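Local coordinates for peptidase M14 domain-containing protein (Shewanella amazonensis, PDB 2QVP), which is a putative zinc-dependent metallopeptidase of the M14 family, probably acting as a carboxypeptidase or on ester bonds, at residues 126-131 and 224-229; 135-140 and 149-154; 165-170 and 228-233. All blocks are in the same frame, centred on the assembly; numbering follows the deposited sequence.

How the interactions relate
Going along the chain, residues 126-131 come first and open interaction 1. Strand 131-133 then turns back as strand 136-138, which packs on helix 145-152 in interaction 2. This small loop is nested inside the large one that interaction 1 closes at residues 224-229. Interaction 3 opens later, on central strand 165-171, and closes on helix 229-235. Interactions 1 and 3 therefore end on the same piece of chain and share Ser228 and Phe229. Phe232, on the helix of interaction 3, packs on Phe130 of interaction 1 and on Ala137, Leu151 and Ala154 of interaction 2. Together the contacts tie the hairpin, helix 145-152 and the 224-229 loop to the central sheet.

Interaction 1: residues 126-131 and 224-229. With GOL (glycerol), chain F; SO4 (sulfate ion), chain D.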
ATOM      1  N   PRO A 126     -11.351   1.085  -6.607  1.00 14.40           N
ATOM      2  CA  PRO A 126     -11.255   0.298  -5.374  1.00 15.88           C
ATOM      3  C   PRO A 126     -10.751   0.976  -4.103  1.00 15.92           C
ATOM      4  O   PRO A 126     -10.912   0.391  -3.053  1.00 17.76           O
ATOM      5  CB  PRO A 126     -10.307  -0.874  -5.770  1.00 17.92           C
ATOM      6  CG  PRO A 126     -10.359  -0.917  -7.278  1.00 13.24           C
ATOM      7  CD  PRO A 126     -10.429   0.547  -7.631  1.00 15.79           C
ATOM      8  N   ASN A 127     -10.206   2.183  -4.177  1.00 15.31           N
ATOM      9  CA  ASN A 127      -9.664   2.854  -3.010  1.00 16.41           C
ATOM     10  C   ASN A 127     -10.718   3.648  -2.250  1.00 19.32           C
ATOM     11  O   ASN A 127     -10.418   4.173  -1.203  1.00 22.19           O
ATOM     12  CB  ASN A 127      -8.518   3.780  -3.412  1.00 16.31           C
ATOM     13  CG  ASN A 127      -7.745   4.336  -2.229  1.00 18.20           C
ATOM     14  OD1 ASN A 127      -7.467   3.641  -1.268  1.00 25.34           O
ATOM     15  ND2 ASN A 127      -7.419   5.609  -2.295  1.00 30.12           N
ATOM     16  N   ARG A 128     -11.941   3.762  -2.743  1.00 19.61           N
ATOM     17  CA  ARG A 128     -12.934   4.527  -1.991  1.00 20.40           C
ATOM     18  C   ARG A 128     -14.170   3.719  -1.631  1.00 17.47           C
ATOM     19  O   ARG A 128     -14.348   2.588  -2.095  1.00 19.63           O
ATOM     20  CB  ARG A 128     -13.156   5.925  -2.629  1.00 21.00           C
ATOM     21  CG  ARG A 128     -11.907   6.881  -2.278  1.00 26.62           C
ATOM     22  CD  ARG A 128     -12.139   8.390  -2.323  1.00 30.18           C
ATOM     23  NE  ARG A 128     -13.018   8.877  -1.256  1.00 33.48           N
ATOM     24  CZ  ARG A 128     -13.609  10.088  -1.237  1.00 48.52           C
ATOM     25  NH1 ARG A 128     -13.396  10.991  -2.207  1.00 53.79           N
ATOM     26  NH2 ARG A 128     -14.436  10.421  -0.226  1.00 47.66           N
ATOM     27  N   GLY A 129     -14.927   4.247  -0.683  1.00 14.86           N
ATOM     28  CA  GLY A 129     -16.123   3.607  -0.156  1.00 12.84           C
ATOM     29  C   GLY A 129     -15.912   2.658   0.997  1.00 10.10           C
ATOM     30  O   GLY A 129     -16.574   1.630   1.070  1.00  9.21           O
ATOM     31  N   PHE A 130     -15.019   3.003   1.910  1.00  9.37           N
ATOM     32  CA  PHE A 130     -14.775   2.202   3.121  1.00  8.63           C
ATOM     33  C   PHE A 130     -15.334   2.999   4.281  1.00  8.57           C
ATOM     34  O   PHE A 130     -14.819   4.070   4.590  1.00  8.70           O
ATOM     35  CB  PHE A 130     -13.285   1.962   3.321  1.00  9.22           C
ATOM     36  CG  PHE A 130     -12.668   1.101   2.264  1.00  5.57           C
ATOM     37  CD1 PHE A 130     -12.709  -0.286   2.388  1.00 15.44           C
ATOM     38  CD2 PHE A 130     -12.050   1.663   1.142  1.00  9.74           C
ATOM     39  CE1 PHE A 130     -12.140  -1.101   1.419  1.00 16.06           C
ATOM     40  CE2 PHE A 130     -11.501   0.862   0.165  1.00 11.28           C
ATOM     41  CZ  PHE A 130     -11.537  -0.537   0.308  1.00 12.10           C
ATOM     42  N   PHE A 131     -16.365   2.470   4.935  1.00  6.86           N
ATOM     43  CA  PHE A 131     -17.057   3.196   5.978  1.00  5.98           C
ATOM     44  C   PHE A 131     -17.029   2.441   7.284  1.00  5.61           C
ATOM     45  O   PHE A 131     -16.851   1.220   7.319  1.00  6.13           O
ATOM     46  CB  PHE A 131     -18.523   3.462   5.594  1.00  5.67           C
ATOM     47  CG  PHE A 131     -18.673   4.111   4.293  1.00  8.29           C
ATOM     48  CD1 PHE A 131     -18.631   5.510   4.190  1.00  6.70           C
ATOM     49  CD2 PHE A 131     -18.802   3.339   3.137  1.00  5.94           C
ATOM     50  CE1 PHE A 131     -18.722   6.115   2.953  1.00  5.02           C
ATOM     51  CE2 PHE A 131     -18.927   3.942   1.902  1.00  6.73           C
ATOM     52  CZ  PHE A 131     -18.870   5.334   1.804  1.00  8.79           C
ATOM     53  N   HIS A 224      -5.855  13.886   6.682  1.00 15.01           N
ATOM     54  CA  HIS A 224      -6.891  14.216   5.708  1.00 15.02           C
ATOM     55  C   HIS A 224      -7.715  12.956   5.532  1.00 14.55           C
ATOM     56  O   HIS A 224      -7.279  12.040   4.849  1.00 16.59           O
ATOM     57  CB  HIS A 224      -6.312  14.641   4.354  1.00 18.21           C
ATOM     58  CG  HIS A 224      -7.350  14.719   3.269  1.00 19.53           C
ATOM     59  ND1 HIS A 224      -8.202  15.794   3.133  1.00 21.46           N
ATOM     60  CD2 HIS A 224      -7.717  13.822   2.320  1.00 26.30           C
ATOM     61  CE1 HIS A 224      -9.030  15.567   2.127  1.00 34.32           C
ATOM     62  NE2 HIS A 224      -8.759  14.375   1.618  1.00 26.59           N
ATOM     63  N   PHE A 225      -8.892  12.915   6.161  1.00 13.31           N
ATOM     64  CA  PHE A 225      -9.786  11.758   6.103  1.00 13.61           C
ATOM     65  C   PHE A 225     -10.853  11.844   5.017  1.00 14.32           C
ATOM     66  O   PHE A 225     -11.442  12.890   4.790  1.00 15.79           O
ATOM     67  CB  PHE A 225     -10.464  11.538   7.444  1.00 13.85           C
ATOM     68  CG  PHE A 225      -9.534  11.100   8.505  1.00 11.11           C
ATOM     69  CD1 PHE A 225      -8.806  12.026   9.222  1.00  9.53           C
ATOM     70  CD2 PHE A 225      -9.386   9.764   8.803  1.00 17.91           C
ATOM     71  CE1 PHE A 225      -7.939  11.631  10.212  1.00 14.35           C
ATOM     72  CE2 PHE A 225      -8.536   9.359   9.813  1.00 13.21           C
ATOM     73  CZ  PHE A 225      -7.815  10.295  10.517  1.00 17.47           C
ATOM     74  N   ASP A 226     -11.057  10.724   4.333  1.00 14.28           N
ATOM     75  CA  ASP A 226     -12.095  10.566   3.321  1.00 11.54           C
ATOM     76  C   ASP A 226     -12.581   9.120   3.491  1.00 11.09           C
ATOM     77  O   ASP A 226     -12.510   8.613   4.594  1.00 12.54           O
ATOM     78  CB  ASP A 226     -11.556  10.927   1.932  1.00 12.42           C
ATOM     79  CG  ASP A 226     -10.340  10.131   1.546  1.00 10.03           C
ATOM     80  OD1 ASP A 226      -9.981   9.143   2.250  1.00 19.91           O
ATOM     81  OD2 ASP A 226      -9.720  10.523   0.529  1.00 17.36           O
ATOM     82  N   THR A 227     -13.046   8.449   2.444  1.00 12.19           N
ATOM     83  CA  THR A 227     -13.504   7.049   2.534  1.00 10.03           C
ATOM     84  C   THR A 227     -12.463   6.081   1.948  1.00 11.18           C
ATOM     85  O   THR A 227     -12.791   4.957   1.557  1.00 11.72           O
ATOM     86  CB  THR A 227     -14.870   6.911   1.893  1.00 11.04           C
ATOM     87  OG1 THR A 227     -14.762   7.095   0.477  1.00  9.48           O
ATOM     88  CG2 THR A 227     -15.847   7.950   2.523  1.00  9.51           C
ATOM     89  N   SER A 228     -11.186   6.499   1.942  1.00 14.20           N
ATOM     90  CA  SER A 228     -10.078   5.645   1.495  1.00 11.65           C
ATOM     91  C   SER A 228      -9.857   4.513   2.468  1.00  9.10           C
ATOM     92  O   SER A 228     -10.276   4.572   3.647  1.00  7.79           O
ATOM     93  CB  SER A 228      -8.770   6.431   1.294  1.00  9.78           C
ATOM     94  OG  SER A 228      -8.267   6.922   2.521  1.00 15.16           O
ATOM     95  N   PHE A 229      -9.200   3.458   1.962  1.00  8.42           N
ATOM     96  CA  PHE A 229      -8.873   2.290   2.778  1.00 11.95           C
ATOM     97  C   PHE A 229      -8.056   2.684   4.052  1.00 10.64           C
ATOM     98  O   PHE A 229      -8.364   2.258   5.176  1.00 13.55           O
ATOM     99  CB  PHE A 229      -8.186   1.215   1.902  1.00  7.35           C
ATOM    100  CG  PHE A 229      -7.810  -0.041   2.629  1.00 10.86           C
ATOM    101  CD1 PHE A 229      -8.797  -0.918   3.101  1.00 14.62           C
ATOM    102  CD2 PHE A 229      -6.470  -0.380   2.810  1.00 14.07           C
ATOM    103  CE1 PHE A 229      -8.450  -2.092   3.739  1.00 15.64           C
ATOM    104  CE2 PHE A 229      -6.112  -1.562   3.428  1.00 14.62           C
ATOM    105  CZ  PHE A 229      -7.098  -2.421   3.913  1.00 14.15           C
TER
HETATM  106  C1  GOL F 277     -15.536   6.882   7.843  1.00 26.17           C
HETATM  107  O1  GOL F 277     -16.819   6.288   7.776  1.00 17.05           O
HETATM  108  C2  GOL F 277     -14.525   6.278   6.853  1.00 26.70           C
HETATM  109  O2  GOL F 277     -14.293   4.899   7.122  1.00 19.71           O
HETATM  110  C3  GOL F 277     -13.134   6.910   6.962  1.00 28.98           C
HETATM  111  O3  GOL F 277     -13.124   8.339   7.047  1.00 21.76           O
HETATM  112  S   SO4 D 275      -8.951   8.144  -4.784  1.00 38.85           S
HETATM  113  O1  SO4 D 275      -9.159   6.753  -5.159  1.00 40.50           O
HETATM  114  O2  SO4 D 275      -7.631   8.608  -5.154  1.00 32.55           O
HETATM  115  O3  SO4 D 275      -9.950   8.984  -5.433  1.00 47.97           O
HETATM  116  O4  SO4 D 275      -9.046   8.261  -3.321  1.00 46.49           O
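Arg128 and Gly129 both grip Thr227, in the loop whose Asx turn (Asp226) and N-cap (Ser228) start helix 229-235. Chi1 of 69° sets Thr227 OG1 between its backbone N and carbonyl carbon, where it accepts from Gly129 N at 3.1 Å and from Arg128 NE at 3.0 Å. The second bond is bent, with OG1 tilted out of the guanidinium plane. The backbone adds a bond from Phe130 N to Thr227 O, 3.0 Å long.

Charge plays a looser part. Asp226 CB sits over the Arg128 guanidinium face near its rim, with the carboxylate plane roughly parallel, but no N-H points at OD2. Asp226 OD1 accepts from Ser228 OG on its syn lone pair and from Ser228 N above the carboxylate plane, and also bonds Ser231 OG.

Phe229 turns its ring edge to the Phe130 face, planes at 64°, and Phe229 CB makes a CH-pi contact over the same ring. With an alanine in place of Phe130, the Phe229 ring would probably lose the face it packs against and be freer to turn. Phe131 CE1 touches Thr227 CG2 at 3.4 Å. A glycerol, probably from the crystallisation liquor, donates from O2 to Phe130 O at 2.7 Å.

Interaction 2: residues 135-140 and 149-154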
ATOM      1  N   GLY A 135     -18.987   2.163  15.001  1.00 13.49           N
ATOM      2  CA  GLY A 135     -18.061   1.056  15.238  1.00 12.38           C
ATOM      3  C   GLY A 135     -18.080  -0.090  14.238  1.00 12.79           C
ATOM      4  O   GLY A 135     -17.205  -0.939  14.278  1.00 13.86           O
ATOM      5  N   LYS A 136     -19.046  -0.110  13.324  1.00 12.51           N
ATOM      6  CA  LYS A 136     -19.222  -1.216  12.405  1.00 12.53           C
ATOM      7  C   LYS A 136     -18.724  -0.853  11.014  1.00 10.16           C
ATOM      8  O   LYS A 136     -19.174   0.129  10.429  1.00  6.18           O
ATOM      9  CB  LYS A 136     -20.693  -1.652  12.391  1.00 13.82           C
ATOM     10  CG  LYS A 136     -20.962  -3.031  11.748  1.00 20.83           C
ATOM     11  CD  LYS A 136     -22.392  -3.516  12.113  1.00 23.93           C
ATOM     12  CE  LYS A 136     -22.690  -4.960  11.657  1.00 34.79           C
ATOM     13  NZ  LYS A 136     -22.575  -5.160  10.179  1.00 39.25           N
ATOM     14  N   ALA A 137     -17.763  -1.644  10.523  1.00  7.82           N
ATOM     15  CA  ALA A 137     -17.239  -1.527   9.166  1.00  9.30           C
ATOM     16  C   ALA A 137     -18.332  -1.919   8.165  1.00  9.52           C
ATOM     17  O   ALA A 137     -19.081  -2.879   8.423  1.00  8.60           O
ATOM     18  CB  ALA A 137     -15.984  -2.426   8.985  1.00  9.82           C
ATOM     19  N   LYS A 138     -18.460  -1.162   7.067  1.00  7.71           N
ATOM     20  CA  LYS A 138     -19.440  -1.490   6.032  1.00  9.39           C
ATOM     21  C   LYS A 138     -19.177  -0.814   4.699  1.00  7.98           C
ATOM     22  O   LYS A 138     -18.535   0.200   4.661  1.00  8.01           O
ATOM     23  CB  LYS A 138     -20.873  -1.199   6.508  1.00 10.27           C
ATOM     24  CG  LYS A 138     -21.152   0.158   7.018  1.00 12.52           C
ATOM     25  CD  LYS A 138     -22.105   0.111   8.210  1.00 17.40           C
ATOM     26  CE  LYS A 138     -23.417  -0.584   8.003  1.00 22.55           C
ATOM     27  NZ  LYS A 138     -24.227  -0.452   9.251  1.00 20.80           N
ATOM     28  N   PRO A 139     -19.669  -1.409   3.593  1.00  9.92           N
ATOM     29  CA  PRO A 139     -19.528  -0.755   2.302  1.00  8.98           C
ATOM     30  C   PRO A 139     -20.696   0.243   2.139  1.00  6.79           C
ATOM     31  O   PRO A 139     -21.563   0.363   3.033  1.00  6.18           O
ATOM     32  CB  PRO A 139     -19.657  -1.910   1.322  1.00  9.63           C
ATOM     33  CG  PRO A 139     -20.680  -2.779   1.932  1.00 11.66           C
ATOM     34  CD  PRO A 139     -20.475  -2.646   3.462  1.00 12.11           C
ATOM     35  N   GLY A 140     -20.702   0.959   1.022  1.00  5.76           N
ATOM     36  CA  GLY A 140     -21.729   1.936   0.709  1.00  3.96           C
ATOM     37  C   GLY A 140     -21.964   1.903  -0.774  1.00  5.55           C
ATOM     38  O   GLY A 140     -21.457   1.015  -1.468  1.00  4.96           O
ATOM     39  N   ILE A 149     -14.988  -7.041  -0.873  1.00 13.86           N
ATOM     40  CA  ILE A 149     -14.194  -8.226  -0.450  1.00 13.35           C
ATOM     41  C   ILE A 149     -13.362  -7.910   0.798  1.00 11.80           C
ATOM     42  O   ILE A 149     -13.382  -8.683   1.767  1.00 14.51           O
ATOM     43  CB  ILE A 149     -13.273  -8.769  -1.575  1.00 15.43           C
ATOM     44  CG1 ILE A 149     -14.107  -9.534  -2.598  1.00 11.92           C
ATOM     45  CG2 ILE A 149     -12.088  -9.657  -0.993  1.00 12.37           C
ATOM     46  CD1 ILE A 149     -13.361  -9.863  -3.843  1.00 15.21           C
ATOM     47  N   LEU A 150     -12.651  -6.782   0.783  1.00 10.94           N
ATOM     48  CA  LEU A 150     -11.843  -6.374   1.941  0.50 11.60           C
ATOM     49  C   LEU A 150     -12.704  -6.048   3.164  1.00 12.10           C
ATOM     50  O   LEU A 150     -12.315  -6.391   4.289  1.00 12.81           O
ATOM     51  CB  LEU A 150     -10.890  -5.217   1.598  0.50 13.19           C
ATOM     52  CG  LEU A 150      -9.492  -5.607   1.076  0.50 15.60           C
ATOM     53  CD1 LEU A 150      -9.487  -6.821   0.142  0.50 17.51           C
ATOM     54  CD2 LEU A 150      -8.836  -4.385   0.432  0.50 12.67           C
ATOM     55  N   LEU A 151     -13.871  -5.411   2.955  1.00 11.03           N
ATOM     56  CA  LEU A 151     -14.773  -5.088   4.077  1.00 11.70           C
ATOM     57  C   LEU A 151     -15.358  -6.344   4.710  1.00 12.76           C
ATOM     58  O   LEU A 151     -15.591  -6.378   5.907  1.00 14.30           O
ATOM     59  CB  LEU A 151     -15.916  -4.136   3.711  1.00 11.24           C
ATOM     60  CG  LEU A 151     -15.892  -2.587   3.824  1.00 15.03           C
ATOM     61  CD1 LEU A 151     -14.898  -2.072   4.853  1.00  6.23           C
ATOM     62  CD2 LEU A 151     -15.746  -1.853   2.497  1.00 12.43           C
ATOM     63  N   GLU A 152     -15.601  -7.372   3.907  1.00 13.51           N
ATOM     64  CA  GLU A 152     -16.013  -8.653   4.448  1.00 17.43           C
ATOM     65  C   GLU A 152     -14.956  -9.247   5.400  1.00 15.45           C
ATOM     66  O   GLU A 152     -15.324 -10.069   6.207  1.00 14.29           O
ATOM     67  CB  GLU A 152     -16.362  -9.636   3.335  1.00 16.71           C
ATOM     68  CG  GLU A 152     -17.682  -9.307   2.672  1.00 23.51           C
ATOM     69  CD  GLU A 152     -17.910 -10.034   1.340  1.00 27.83           C
ATOM     70  OE1 GLU A 152     -17.017 -10.794   0.878  1.00 40.84           O
ATOM     71  OE2 GLU A 152     -18.999  -9.823   0.753  1.00 44.21           O
ATOM     72  N   HIS A 153     -13.674  -8.852   5.299  1.00 16.57           N
ATOM     73  CA  HIS A 153     -12.626  -9.318   6.242  1.00 15.62           C
ATOM     74  C   HIS A 153     -12.116  -8.138   7.039  1.00 13.40           C
ATOM     75  O   HIS A 153     -10.945  -8.084   7.374  1.00 14.01           O
ATOM     76  CB  HIS A 153     -11.469 -10.047   5.509  1.00 15.40           C
ATOM     77  CG  HIS A 153     -11.924 -11.161   4.613  1.00 16.17           C
ATOM     78  ND1 HIS A 153     -12.402 -10.931   3.341  1.00 25.50           N
ATOM     79  CD2 HIS A 153     -11.948 -12.507   4.781  1.00 13.00           C
ATOM     80  CE1 HIS A 153     -12.720 -12.080   2.775  1.00 20.65           C
ATOM     81  NE2 HIS A 153     -12.452 -13.051   3.623  1.00 16.32           N
ATOM     82  N   ALA A 154     -13.031  -7.242   7.423  1.00 10.59           N
ATOM     83  CA  ALA A 154     -12.676  -6.011   8.091  1.00 11.38           C
ATOM     84  C   ALA A 154     -11.944  -6.243   9.379  1.00 11.90           C
ATOM     85  O   ALA A 154     -10.911  -5.639   9.608  1.00 13.43           O
ATOM     86  CB  ALA A 154     -13.930  -5.134   8.340  1.00 10.11           C
TER
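Ala137 and Ala154 face each other methyl to methyl. Both CB atoms point into the contact, and they meet at 3.5 Å, tighter than a usual van der Waals distance. With no longer side chain between them, the backbones of strand 136-138 and the start of helix 154-160 come close, with CA atoms 6.5 Å apart.

Leu151 is the larger apolar group of the pair of segments. It projects from the last turn of helix 145-152 and straddles the strand backbone at Lys138. Leu151 CG lies 3.8 Å from Lys138 C. One branch, CD1, turns toward Ala137, 4.3 Å from its CB. The other branch, CD2, reaches the proline, 3.9 Å from Pro139 CA and 4.1 Å from Pro139 CB. The leucine torsions lie away from the usual staggered values, chi1 -92° and chi2 -25°. In this setting, which may be strained or imperfectly modelled, the two methyls lie toward Ala137 and Pro139. Lys138 itself points its side chain away, and here it offers its main chain rather than its long alkyl arm.

No hydrogen bond crosses the contact. The side-chain hydrogen bond here lies within residues 149-154. His153 ND1 donates to Ile149 O at 2.9 Å, with the oxygen near the imidazole plane. This bond fixes the ring's turn at the break between helices 145-152 and 154-160, where His153 is also the N-cap of the second helix.

Phe232 of helix 229-235 packs against Ala137, Leu151 and Ala154, so the three share one apolar cluster. Lys138 pairs through its backbone with Phe131. The arrangement is that of a two-stranded antiparallel beta hairpin, 131-133 with 136-138, laid on the junction of two consecutive helices away from the predicted active site.

Interaction 3: residues 165-170 and 228-233; sequences ILTCHE and SFESFL
The Phe229 ring has Thr167 OG1 at its edge, near the ring plane and 4.3 Å from Phe229 CD2, while Ile165 CD1 comes in obliquely. Over one face sits Leu233 CG, one turn further along the same helix. The Phe74 ring is another neighbour. The His169 imidazole has Thr167 CG2 at its edge. Thr167 is deposited in two conformers, and its contacts are those of the one given here.

Ile165 and Leu233 make the main apolar contact and cross at about a right angle. Ile165 CG1 stands opposite the backbone N (chi1 174°), which extends this branch to the helix. Leu233 CD1 touches it there, 3.9 Å from Ile165 CG1 and 4.0 Å from Ile165 CD1.

Thr167 and Glu230 approach more loosely. Thr167 OG1 is 4.0 Å from Glu230 OE1 and has its hydrogen bond with Ser71 instead. The bent Glu230 chain leaves OE1 5.1 Å from His169 NE2. At the helix start, Ser228 OG caps Ser231 N at 3.2 Å.

The axes of residues 165-170 and 229-233 are nearly antiparallel (177°), with a closest approach of 9.0 Å. This is alpha/beta packing. Helix 229-235 lies against strand 165-171 in the mixed central sheet, then leads to the parallel neighbour strand 241-247, which carries Glu245, the predicted catalytic residue of this M14-family fold.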
ATOM      1  N   ILE A 165      -0.646   1.245   9.221  1.00 11.39           N
ATOM      2  CA  ILE A 165      -1.007   0.971   7.851  1.00 10.99           C
ATOM      3  C   ILE A 165      -0.114   1.820   6.919  1.00 14.63           C
ATOM      4  O   ILE A 165       0.115   3.011   7.156  1.00 11.24           O
ATOM      5  CB  ILE A 165      -2.524   1.200   7.526  1.00 12.54           C
ATOM      6  CG1 ILE A 165      -2.792   1.043   6.023  1.00 13.24           C
ATOM      7  CG2 ILE A 165      -3.109   2.567   8.046  1.00  9.02           C
ATOM      8  CD1 ILE A 165      -2.410  -0.328   5.492  1.00  9.94           C
ATOM      9  N   LEU A 166       0.452   1.171   5.905  1.00 13.01           N
ATOM     10  CA  LEU A 166       1.155   1.852   4.845  1.00 13.10           C
ATOM     11  C   LEU A 166       0.513   1.380   3.543  1.00 14.80           C
ATOM     12  O   LEU A 166       0.490   0.165   3.321  1.00 15.76           O
ATOM     13  CB  LEU A 166       2.625   1.506   4.834  1.00 13.62           C
ATOM     14  CG  LEU A 166       3.470   1.922   3.594  1.00 13.48           C
ATOM     15  CD1 LEU A 166       3.553   3.430   3.442  1.00  8.09           C
ATOM     16  CD2 LEU A 166       4.859   1.353   3.651  1.00 11.01           C
ATOM     17  N   THR A 167      -0.076   2.300   2.760  1.00 13.21           N
ATOM     18  CA  THR A 167      -0.596   1.951   1.439  0.50 13.76           C
ATOM     19  C   THR A 167       0.304   2.645   0.418  1.00 13.76           C
ATOM     20  O   THR A 167       0.612   3.815   0.542  1.00 15.21           O
ATOM     21  CB  THR A 167      -2.056   2.322   1.231  0.50 13.28           C
ATOM     22  OG1 THR A 167      -2.809   1.905   2.368  0.50 27.81           O
ATOM     23  CG2 THR A 167      -2.584   1.618   0.021  0.50  2.48           C
ATOM     24  N   CYS A 168       0.718   1.901  -0.607  1.00 14.75           N
ATOM     25  CA  CYS A 168       1.669   2.399  -1.565  1.00 13.79           C
ATOM     26  C   CYS A 168       1.050   2.794  -2.887  1.00 14.95           C
ATOM     27  O   CYS A 168       0.804   1.950  -3.759  1.00 15.90           O
ATOM     28  CB  CYS A 168       2.782   1.352  -1.704  1.00 16.07           C
ATOM     29  SG  CYS A 168       3.675   1.215  -0.075  1.00 22.72           S
ATOM     30  N   HIS A 169       0.834   4.102  -3.011  1.00 13.01           N
ATOM     31  CA  HIS A 169       0.245   4.731  -4.203  1.00 13.19           C
ATOM     32  C   HIS A 169       1.290   5.396  -5.079  1.00 13.53           C
ATOM     33  O   HIS A 169       2.465   5.461  -4.713  1.00 14.58           O
ATOM     34  CB  HIS A 169      -0.793   5.774  -3.771  1.00  9.19           C
ATOM     35  CG  HIS A 169      -2.110   5.183  -3.395  1.00 19.88           C
ATOM     36  ND1 HIS A 169      -2.247   4.279  -2.369  1.00 27.80           N
ATOM     37  CD2 HIS A 169      -3.348   5.370  -3.904  1.00 26.31           C
ATOM     38  CE1 HIS A 169      -3.512   3.920  -2.278  1.00 22.23           C
ATOM     39  NE2 HIS A 169      -4.200   4.569  -3.193  1.00 22.90           N
ATOM     40  N   GLU A 170       0.828   5.832  -6.259  1.00 12.45           N
ATOM     41  CA  GLU A 170       1.589   6.622  -7.175  1.00 13.25           C
ATOM     42  C   GLU A 170       0.674   7.712  -7.701  1.00 14.22           C
ATOM     43  O   GLU A 170      -0.528   7.485  -7.867  1.00 15.01           O
ATOM     44  CB  GLU A 170       2.071   5.810  -8.364  1.00 12.19           C
ATOM     45  CG  GLU A 170       2.798   4.563  -8.037  1.00 13.76           C
ATOM     46  CD  GLU A 170       3.840   4.305  -9.060  1.00 18.98           C
ATOM     47  OE1 GLU A 170       4.917   4.897  -8.871  1.00 14.94           O
ATOM     48  OE2 GLU A 170       3.602   3.522 -10.012  1.00 11.94           O
ATOM     49  N   SER A 228     -11.186   6.499   1.942  1.00 14.20           N
ATOM     50  CA  SER A 228     -10.078   5.645   1.495  1.00 11.65           C
ATOM     51  C   SER A 228      -9.857   4.513   2.468  1.00  9.10           C
ATOM     52  O   SER A 228     -10.276   4.572   3.647  1.00  7.79           O
ATOM     53  CB  SER A 228      -8.770   6.431   1.294  1.00  9.78           C
ATOM     54  OG  SER A 228      -8.267   6.922   2.521  1.00 15.16           O
ATOM     55  N   PHE A 229      -9.200   3.458   1.962  1.00  8.42           N
ATOM     56  CA  PHE A 229      -8.873   2.290   2.778  1.00 11.95           C
ATOM     57  C   PHE A 229      -8.056   2.684   4.052  1.00 10.64           C
ATOM     58  O   PHE A 229      -8.364   2.258   5.176  1.00 13.55           O
ATOM     59  CB  PHE A 229      -8.186   1.215   1.902  1.00  7.35           C
ATOM     60  CG  PHE A 229      -7.810  -0.041   2.629  1.00 10.86           C
ATOM     61  CD1 PHE A 229      -8.797  -0.918   3.101  1.00 14.62           C
ATOM     62  CD2 PHE A 229      -6.470  -0.380   2.810  1.00 14.07           C
ATOM     63  CE1 PHE A 229      -8.450  -2.092   3.739  1.00 15.64           C
ATOM     64  CE2 PHE A 229      -6.112  -1.562   3.428  1.00 14.62           C
ATOM     65  CZ  PHE A 229      -7.098  -2.421   3.913  1.00 14.15           C
ATOM     66  N   GLU A 230      -7.048   3.520   3.865  1.00 11.14           N
ATOM     67  CA  GLU A 230      -6.181   4.002   4.979  1.00 13.73           C
ATOM     68  C   GLU A 230      -6.924   4.906   5.981  1.00 12.74           C
ATOM     69  O   GLU A 230      -6.655   4.834   7.166  1.00 12.66           O
ATOM     70  CB  GLU A 230      -4.859   4.664   4.462  1.00 15.95           C
ATOM     71  CG  GLU A 230      -4.941   5.951   3.625  1.00 15.54           C
ATOM     72  CD  GLU A 230      -5.316   5.752   2.134  1.00 23.86           C
ATOM     73  OE1 GLU A 230      -5.651   4.617   1.704  1.00 22.35           O
ATOM     74  OE2 GLU A 230      -5.303   6.760   1.393  1.00 27.94           O
ATOM     75  N   SER A 231      -7.816   5.767   5.499  1.00 12.17           N
ATOM     76  CA  SER A 231      -8.694   6.554   6.377  1.00 14.02           C
ATOM     77  C   SER A 231      -9.555   5.605   7.219  1.00 11.28           C
ATOM     78  O   SER A 231      -9.683   5.791   8.420  1.00 11.87           O
ATOM     79  CB  SER A 231      -9.624   7.489   5.588  1.00 13.30           C
ATOM     80  OG  SER A 231      -8.923   8.580   5.043  1.00 16.80           O
ATOM     81  N   PHE A 232     -10.135   4.594   6.569  1.00 11.37           N
ATOM     82  CA  PHE A 232     -10.937   3.576   7.257  1.00 10.11           C
ATOM     83  C   PHE A 232     -10.148   2.868   8.382  1.00 10.55           C
ATOM     84  O   PHE A 232     -10.626   2.754   9.497  1.00 12.41           O
ATOM     85  CB  PHE A 232     -11.498   2.557   6.226  1.00  9.82           C
ATOM     86  CG  PHE A 232     -12.003   1.255   6.849  1.00  8.06           C
ATOM     87  CD1 PHE A 232     -13.220   1.207   7.482  1.00  4.86           C
ATOM     88  CD2 PHE A 232     -11.250   0.094   6.773  1.00 12.32           C
ATOM     89  CE1 PHE A 232     -13.680   0.011   8.082  1.00  9.35           C
ATOM     90  CE2 PHE A 232     -11.702  -1.101   7.344  1.00 15.69           C
ATOM     91  CZ  PHE A 232     -12.922  -1.134   8.006  1.00  4.54           C
ATOM     92  N   LEU A 233      -8.960   2.371   8.064  1.00 11.85           N
ATOM     93  CA  LEU A 233      -8.126   1.650   9.051  1.00  8.88           C
ATOM     94  C   LEU A 233      -7.599   2.520  10.174  1.00  9.81           C
ATOM     95  O   LEU A 233      -7.460   2.012  11.291  1.00 11.37           O
ATOM     96  CB  LEU A 233      -6.962   0.923   8.372  1.00  7.91           C
ATOM     97  CG  LEU A 233      -7.338  -0.282   7.513  1.00  9.99           C
ATOM     98  CD1 LEU A 233      -6.072  -0.846   6.936  1.00  5.39           C
ATOM     99  CD2 LEU A 233      -8.113  -1.334   8.357  1.00 10.03           C
TER